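Local coordinates for cellulase (Xanthomonas axonopodis pv. citri, PDB 4W7W), which probably hydrolyses beta-1,4-glucosidic bonds of cellulose, as a family 5 glycoside hydrolase with a (beta/alpha)8-barrel fold that holds cello-oligosaccharide in its cleft, at residues 32-38 with 69-74; 46-50 with 87-91. All blocks are in the same frame, centred on the assembly; numbering follows the deposited sequence.

Contact 1: residues 32-38 with 69-74. With BGC (beta-D-glucopyranose), chain B; BGC (beta-D-glucopyranose), chain C.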
loop_
_atom_site.group_PDB
_atom_site.type_symbol
_atom_site.label_atom_id
_atom_site.label_comp_id
_atom_site.label_asym_id
_atom_site.label_seq_id
_atom_site.Cartn_x
_atom_site.Cartn_y
_atom_site.Cartn_z
ATOM N N ALA A 32 11.292 3.248 5.872
ATOM C CA ALA A 32 12.314 3.180 4.828
ATOM C C ALA A 32 12.102 4.271 3.785
ATOM O O ALA A 32 13.008 4.566 2.981
ATOM C CB ALA A 32 12.365 1.808 4.184
ATOM N N GLU A 33 10.899 4.843 3.789
ATOM C CA GLU A 33 10.500 5.899 2.875
ATOM C C GLU A 33 10.650 7.289 3.481
ATOM O O GLU A 33 10.329 8.284 2.820
ATOM C CB GLU A 33 9.064 5.675 2.390
ATOM C CG GLU A 33 7.933 6.166 3.286
ATOM C CD GLU A 33 7.701 5.427 4.585
ATOM O OE1 GLU A 33 8.509 4.555 4.993
ATOM O OE2 GLU A 33 6.674 5.743 5.218
ATOM N N PHE A 34 11.136 7.366 4.720
ATOM C CA PHE A 34 11.261 8.639 5.415
ATOM C C PHE A 34 12.306 9.545 4.767
ATOM O O PHE A 34 13.228 9.095 4.087
ATOM C CB PHE A 34 11.627 8.412 6.887
ATOM C CG PHE A 34 10.451 8.273 7.823
ATOM C CD1 PHE A 34 9.299 7.583 7.490
ATOM C CD2 PHE A 34 10.531 8.835 9.072
ATOM C CE1 PHE A 34 8.263 7.461 8.393
ATOM C CE2 PHE A 34 9.495 8.728 9.977
ATOM C CZ PHE A 34 8.358 8.035 9.638
ATOM N N ASN A 35 12.153 10.839 5.024
ATOM C CA ASN A 35 13.094 11.864 4.584
ATOM C C ASN A 35 13.421 11.656 3.115
ATOM O O ASN A 35 14.583 11.543 2.703
ATOM C CB ASN A 35 14.326 11.847 5.488
ATOM C CG ASN A 35 13.970 12.195 6.920
ATOM O OD1 ASN A 35 13.518 13.308 7.189
ATOM N ND2 ASN A 35 14.123 11.244 7.832
ATOM N N SER A 36 12.359 11.640 2.316
ATOM C CA SER A 36 12.482 11.252 0.920
ATOM C C SER A 36 13.241 12.247 0.043
ATOM O O SER A 36 13.645 11.880 -1.048
ATOM C CB SER A 36 11.117 10.947 0.307
ATOM O OG SER A 36 10.310 12.109 0.241
ATOM N N ARG A 37 13.452 13.476 0.513
ATOM C CA ARG A 37 14.325 14.426 -0.207
ATOM C C ARG A 37 15.768 13.949 -0.307
ATOM O O ARG A 37 16.522 14.363 -1.202
ATOM C CB ARG A 37 14.335 15.810 0.473
ATOM C CG ARG A 37 13.026 16.580 0.419
ATOM C CD ARG A 37 13.211 18.020 0.902
ATOM N NE ARG A 37 13.532 18.104 2.336
ATOM C CZ ARG A 37 12.632 18.119 3.323
ATOM N NH1 ARG A 37 11.329 18.072 3.052
ATOM N NH2 ARG A 37 13.035 18.190 4.595
ATOM N N LYS A 38 16.155 13.092 0.627
ATOM C CA LYS A 38 17.534 12.694 0.750
ATOM C C LYS A 38 17.819 11.462 -0.103
ATOM O O LYS A 38 17.258 10.404 0.140
ATOM C CB LYS A 38 17.869 12.439 2.217
ATOM C CG LYS A 38 17.330 13.511 3.145
ATOM C CD LYS A 38 18.410 14.012 4.068
ATOM C CE LYS A 38 17.909 15.150 4.928
ATOM N NZ LYS A 38 19.056 15.823 5.552
ATOM N N PRO A 69 6.765 0.131 2.801
ATOM C CA PRO A 69 7.171 1.262 1.958
ATOM C C PRO A 69 8.685 1.318 1.792
ATOM O O PRO A 69 9.423 1.132 2.752
ATOM C CB PRO A 69 6.708 2.476 2.777
ATOM C CG PRO A 69 5.571 1.959 3.610
ATOM C CD PRO A 69 5.997 0.567 3.982
ATOM N N PHE A 70 9.122 1.620 0.578
ATOM C CA PHE A 70 10.514 1.961 0.322
ATOM C C PHE A 70 10.545 2.856 -0.910
ATOM O O PHE A 70 9.545 2.998 -1.621
ATOM C CB PHE A 70 11.400 0.724 0.138
ATOM C CG PHE A 70 11.006 -0.116 -1.028
ATOM C CD1 PHE A 70 10.058 -1.089 -0.858
ATOM C CD2 PHE A 70 11.549 0.077 -2.283
ATOM C CE1 PHE A 70 9.647 -1.884 -1.894
ATOM C CE2 PHE A 70 11.128 -0.698 -3.351
ATOM C CZ PHE A 70 10.186 -1.688 -3.152
ATOM N N LEU A 71 11.674 3.524 -1.116
ATOM C CA LEU A 71 11.762 4.502 -2.208
ATOM C C LEU A 71 12.389 3.955 -3.466
ATOM O O LEU A 71 13.451 3.296 -3.454
ATOM C CB LEU A 71 12.581 5.717 -1.815
ATOM C CG LEU A 71 12.050 6.509 -0.625
ATOM C CD1 LEU A 71 12.876 7.764 -0.469
ATOM C CD2 LEU A 71 10.575 6.845 -0.805
ATOM N N TRP A 72 11.750 4.280 -4.584
ATOM C CA TRP A 72 12.284 3.994 -5.904
ATOM C C TRP A 72 13.721 4.498 -6.035
ATOM O O TRP A 72 14.599 3.793 -6.518
ATOM C CB TRP A 72 11.348 4.639 -6.935
ATOM C CG TRP A 72 11.577 4.273 -8.360
ATOM C CD1 TRP A 72 12.572 3.498 -8.891
ATOM C CD2 TRP A 72 10.783 4.722 -9.457
ATOM N NE1 TRP A 72 12.446 3.451 -10.258
ATOM C CE2 TRP A 72 11.347 4.181 -10.629
ATOM C CE3 TRP A 72 9.655 5.543 -9.558
ATOM C CZ2 TRP A 72 10.822 4.443 -11.891
ATOM C CZ3 TRP A 72 9.146 5.822 -10.809
ATOM C CH2 TRP A 72 9.726 5.266 -11.958
ATOM N N GLU A 73 13.971 5.717 -5.570
ATOM C CA GLU A 73 15.287 6.327 -5.706
ATOM C C GLU A 73 16.361 5.616 -4.908
ATOM O O GLU A 73 17.547 5.710 -5.251
ATOM C CB GLU A 73 15.242 7.782 -5.268
ATOM C CG GLU A 73 14.294 8.662 -6.072
ATOM C CD GLU A 73 12.859 8.701 -5.557
ATOM O OE1 GLU A 73 12.448 7.861 -4.727
ATOM O OE2 GLU A 73 12.098 9.571 -6.032
ATOM N N ARG A 74 15.963 4.941 -3.819
ATOM C CA ARG A 74 16.911 4.224 -2.985
ATOM C C ARG A 74 17.174 2.813 -3.494
ATOM O O ARG A 74 18.303 2.323 -3.345
ATOM C CB ARG A 74 16.453 4.216 -1.521
ATOM C CG ARG A 74 16.500 5.607 -0.920
ATOM C CD ARG A 74 16.084 5.666 0.546
ATOM N NE ARG A 74 16.282 7.024 1.044
ATOM C CZ ARG A 74 15.499 7.663 1.907
ATOM N NH1 ARG A 74 14.457 7.077 2.476
ATOM N NH2 ARG A 74 15.785 8.923 2.211
HETATM C C2 BGC B . 8.744 12.112 6.872
HETATM C C3 BGC B . 9.946 12.393 7.755
HETATM C C4 BGC B . 9.519 13.146 9.013
HETATM C C5 BGC B . 8.300 12.495 9.681
HETATM C C6 BGC B . 7.781 13.308 10.868
HETATM C C1 BGC B . 7.569 11.513 7.632
HETATM O O2 BGC B . 9.192 11.238 5.841
HETATM O O3 BGC B . 10.880 13.133 6.953
HETATM O O4 BGC B . 10.616 13.155 9.932
HETATM O O5 BGC B . 7.235 12.335 8.742
HETATM O O6 BGC B . 7.276 14.577 10.426
HETATM C C2 BGC C . 2.791 11.122 7.635
HETATM C C3 BGC C . 4.154 11.804 7.515
HETATM C C4 BGC C . 5.280 10.816 7.205
HETATM C C5 BGC C . 4.873 9.886 6.075
HETATM C C6 BGC C . 5.867 8.749 5.900
HETATM C C1 BGC C . 2.531 10.234 6.429
HETATM O O1 BGC C . 1.305 9.500 6.572
HETATM O O2 BGC C . 1.753 12.109 7.741
HETATM O O3 BGC C . 4.420 12.518 8.728
HETATM O O4 BGC C . 6.445 11.504 6.757
HETATM O O5 BGC C . 3.596 9.303 6.342
HETATM O O6 BGC C . 5.522 8.061 4.722
HETATM O O HOH W 1 9.385 1.091 5.500
HETATM O O HOH W 2 13.856 3.174 0.737
#
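Arg74 reaches across to the loop 32-38 and binds four of its backbone carbonyls. Its guanidinium meets Phe34 O end-on, with NH1 at 2.9 Å from Phe34 O and NH2 at 3.2 Å. The NH1 bond is the straighter of the two, at 158°, and lies in the carbonyl plane. NH1 also donates to Ala32 O, from above that carbonyl's plane. NH2 binds Lys38 O on a lone pair, 2.9 Å away, and adds a weak bond to Asn35 O. Bonds from both NH1 and NH2, spread round the rim, should fix the guanidinium's rotation. The arginine side chain runs extended from CG to NE (chi2 -179°, chi3 175°), which carries the group out to the loop. NE is held by Pro40 O.

Leu71 packs beside this group. Its CD1 lies over one guanidinium face, offset toward the rim, and touches Ser36 CB at 3.7 Å, while CD2 meets Glu33 CB. Glu33 and Pro69 run side by side, with OE1 3.5 Å from Pro69 CB. Two waters bridge the backbones: one joins Ala32 N to Pro69 O, the other Ala32 O to Leu71 N.

The gripped loop carries the sugar site. Phe34 places one ring face under the chain B glucose, whose C1 sits over the ring centre. Asn35 OD1 accepts from O3 of that sugar, and Asn35 N donates to its O2. Glu33 OE2 accepts from O6 of the chain C glucose at 2.6 Å, and Ser30 and Gly31 hold the carboxylate.

This is a loop on the C-terminal side of the barrel strands, where TIM-barrel enzymes bind substrate. It follows strand 24-29 and rests on the end of strand 65-70 and on helix 72-75. Pro69 also touches Asp108 of strand 104-109 and Trp299 of strand 293-301.

Contact 2: residues 46-50 with 87-91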
loop_
_atom_site.group_PDB
_atom_site.type_symbol
_atom_site.label_atom_id
_atom_site.label_comp_id
_atom_site.label_asym_id
_atom_site.label_seq_id
_atom_site.Cartn_x
_atom_site.Cartn_y
_atom_site.Cartn_z
ATOM N N ASP A 46 18.621 8.804 8.029
ATOM C CA ASP A 46 17.496 9.355 7.276
ATOM C C ASP A 46 16.315 8.402 7.128
ATOM O O ASP A 46 15.187 8.839 6.897
ATOM C CB ASP A 46 17.976 9.759 5.892
ATOM C CG ASP A 46 19.133 10.740 5.951
ATOM O OD1 ASP A 46 18.957 11.774 6.614
ATOM O OD2 ASP A 46 20.200 10.460 5.366
ATOM N N TYR A 47 16.568 7.103 7.235
ATOM C CA TYR A 47 15.508 6.115 7.087
ATOM C C TYR A 47 15.967 4.855 7.778
ATOM O O TYR A 47 17.147 4.699 8.115
ATOM C CB TYR A 47 15.233 5.855 5.604
ATOM C CG TYR A 47 16.341 5.158 4.855
ATOM C CD1 TYR A 47 17.360 5.885 4.249
ATOM C CD2 TYR A 47 16.361 3.780 4.716
ATOM C CE1 TYR A 47 18.367 5.268 3.530
ATOM C CE2 TYR A 47 17.369 3.153 4.003
ATOM C CZ TYR A 47 18.367 3.886 3.423
ATOM O OH TYR A 47 19.336 3.225 2.713
ATOM N N THR A 48 15.023 3.950 8.006
ATOM C CA THR A 48 15.322 2.690 8.636
ATOM C C THR A 48 14.412 1.621 8.076
ATOM O O THR A 48 13.316 1.923 7.628
ATOM C CB THR A 48 15.148 2.787 10.160
ATOM O OG1 THR A 48 15.633 1.588 10.761
ATOM C CG2 THR A 48 13.682 2.993 10.554
ATOM N N TYR A 49 14.880 0.383 8.105
ATOM C CA TYR A 49 14.040 -0.774 7.872
ATOM C C TYR A 49 13.502 -1.267 9.212
ATOM O O TYR A 49 13.999 -0.885 10.270
ATOM C CB TYR A 49 14.803 -1.853 7.076
ATOM C CG TYR A 49 14.719 -1.593 5.590
ATOM C CD1 TYR A 49 15.399 -0.538 5.010
ATOM C CD2 TYR A 49 13.916 -2.366 4.780
ATOM C CE1 TYR A 49 15.267 -0.248 3.664
ATOM C CE2 TYR A 49 13.772 -2.078 3.428
ATOM C CZ TYR A 49 14.453 -1.034 2.875
ATOM O OH TYR A 49 14.286 -0.775 1.530
ATOM N N PRO A 50 12.464 -2.108 9.184
ATOM C CA PRO A 50 11.863 -2.511 10.449
ATOM C C PRO A 50 12.762 -3.446 11.237
ATOM O O PRO A 50 13.640 -4.109 10.680
ATOM C CB PRO A 50 10.574 -3.242 10.020
ATOM C CG PRO A 50 10.359 -2.888 8.564
ATOM C CD PRO A 50 11.737 -2.643 8.024
ATOM N N GLN A 87 20.278 -1.824 -0.785
ATOM C CA GLN A 87 18.862 -1.627 -0.562
ATOM C C GLN A 87 18.086 -2.929 -0.768
ATOM O O GLN A 87 17.201 -3.268 0.004
ATOM C CB GLN A 87 18.316 -0.526 -1.455
ATOM C CG GLN A 87 16.976 0.015 -0.994
ATOM C CD GLN A 87 16.988 0.939 0.221
ATOM O OE1 GLN A 87 15.927 1.240 0.754
ATOM N NE2 GLN A 87 18.140 1.427 0.628
ATOM N N LEU A 88 18.437 -3.647 -1.834
ATOM C CA LEU A 88 17.818 -4.929 -2.091
ATOM C C LEU A 88 18.050 -5.870 -0.916
ATOM O O LEU A 88 17.162 -6.625 -0.519
ATOM C CB LEU A 88 18.370 -5.494 -3.385
ATOM C CG LEU A 88 17.798 -6.812 -3.842
ATOM C CD1 LEU A 88 16.293 -6.689 -4.067
ATOM C CD2 LEU A 88 18.542 -7.243 -5.091
ATOM N N GLY A 89 19.250 -5.831 -0.355
ATOM C CA GLY A 89 19.558 -6.665 0.789
ATOM C C GLY A 89 18.685 -6.366 1.992
ATOM O O GLY A 89 18.266 -7.269 2.697
ATOM N N LEU A 90 18.401 -5.087 2.219
ATOM C CA LEU A 90 17.527 -4.688 3.313
ATOM C C LEU A 90 16.125 -5.227 3.095
ATOM O O LEU A 90 15.476 -5.715 4.030
ATOM C CB LEU A 90 17.523 -3.165 3.456
ATOM C CG LEU A 90 18.831 -2.596 4.024
ATOM C CD1 LEU A 90 18.969 -1.115 3.717
ATOM C CD2 LEU A 90 18.922 -2.827 5.528
ATOM N N ILE A 91 15.626 -5.141 1.854
ATOM C CA ILE A 91 14.306 -5.672 1.535
ATOM C C ILE A 91 14.301 -7.180 1.767
ATOM O O ILE A 91 13.369 -7.713 2.357
ATOM C CB ILE A 91 13.889 -5.309 0.098
ATOM C CG1 ILE A 91 13.719 -3.789 -0.038
ATOM C CG2 ILE A 91 12.621 -6.030 -0.297
ATOM C CD1 ILE A 91 13.671 -3.281 -1.461
#
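Leu90 sets its CB over one face of the Tyr49 ring. The atom sits over the ring centre, with Leu90 CB 3.6 Å from the Tyr49 centroid and 6° off the normal, a CH-pi contact. The leucine CD1 reaches the same ring, 3.8 Å from Tyr49 CE1. Ile91 CG1 approaches obliquely and comes within 3.4 Å of Tyr49 OH.

Gln87 completes this tight part with a polar clasp between two tyrosines. Tyr49 OH donates to Gln87 OE1 at 2.7 Å, and comes in from above the carbonyl plane. Gln87 NE2 donates to Tyr47 OH at 3.0 Å, with the oxygen in the amide plane. Both ends of the amide are thus bound, which holds its plane and its orientation. The bend at chi2 (75°) brings the amide round to the tyrosines. The planes of the Tyr49 ring and the amide stand 65° apart.

The segments belong to the first two beta-alpha units of the (beta/alpha)8-barrel. Segment 46-50 is in the long loop between strand 24-29 and helix 52-60. Segment 87-91 is on helix 85-100, one of the helices outside the strands. Tyr49 also leans on Leu68 and Phe70 of strand 65-70, and Ile91 packs on Phe70 too. Gln87 and Tyr47 both touch Arg74.

The packing is looser between Tyr47 and Leu90, where Tyr47 OH stays 4.5 Å from Leu90 CD1. Tyr47 itself is buried. The solvent side belongs to Tyr49 and Leu90, which remain partly exposed despite their close contact.

Both contacts are largely buried and fasten the same long loop after strand 24-29, at two places. Contact 1 ties its first part to the end of strand 65-70 and to helix 72-75. Contact 2 ties its later part to helix 85-100, the next helix along the chain. Contact 1 is the larger and borders the sugar site; a guanidinium, backbone carbonyls and waters carry much of it. In contact 2 aromatic and aliphatic side chains pack round one amide, and the Tyr47 side chain stays about 8 Å from a bound glucose. The centres of contacts 1 and 2 are about 9 Å apart. Asn35 ND2 and Asp46 O form a probable hydrogen bond between them, and Arg74 NH1 packs on Tyr47 CB.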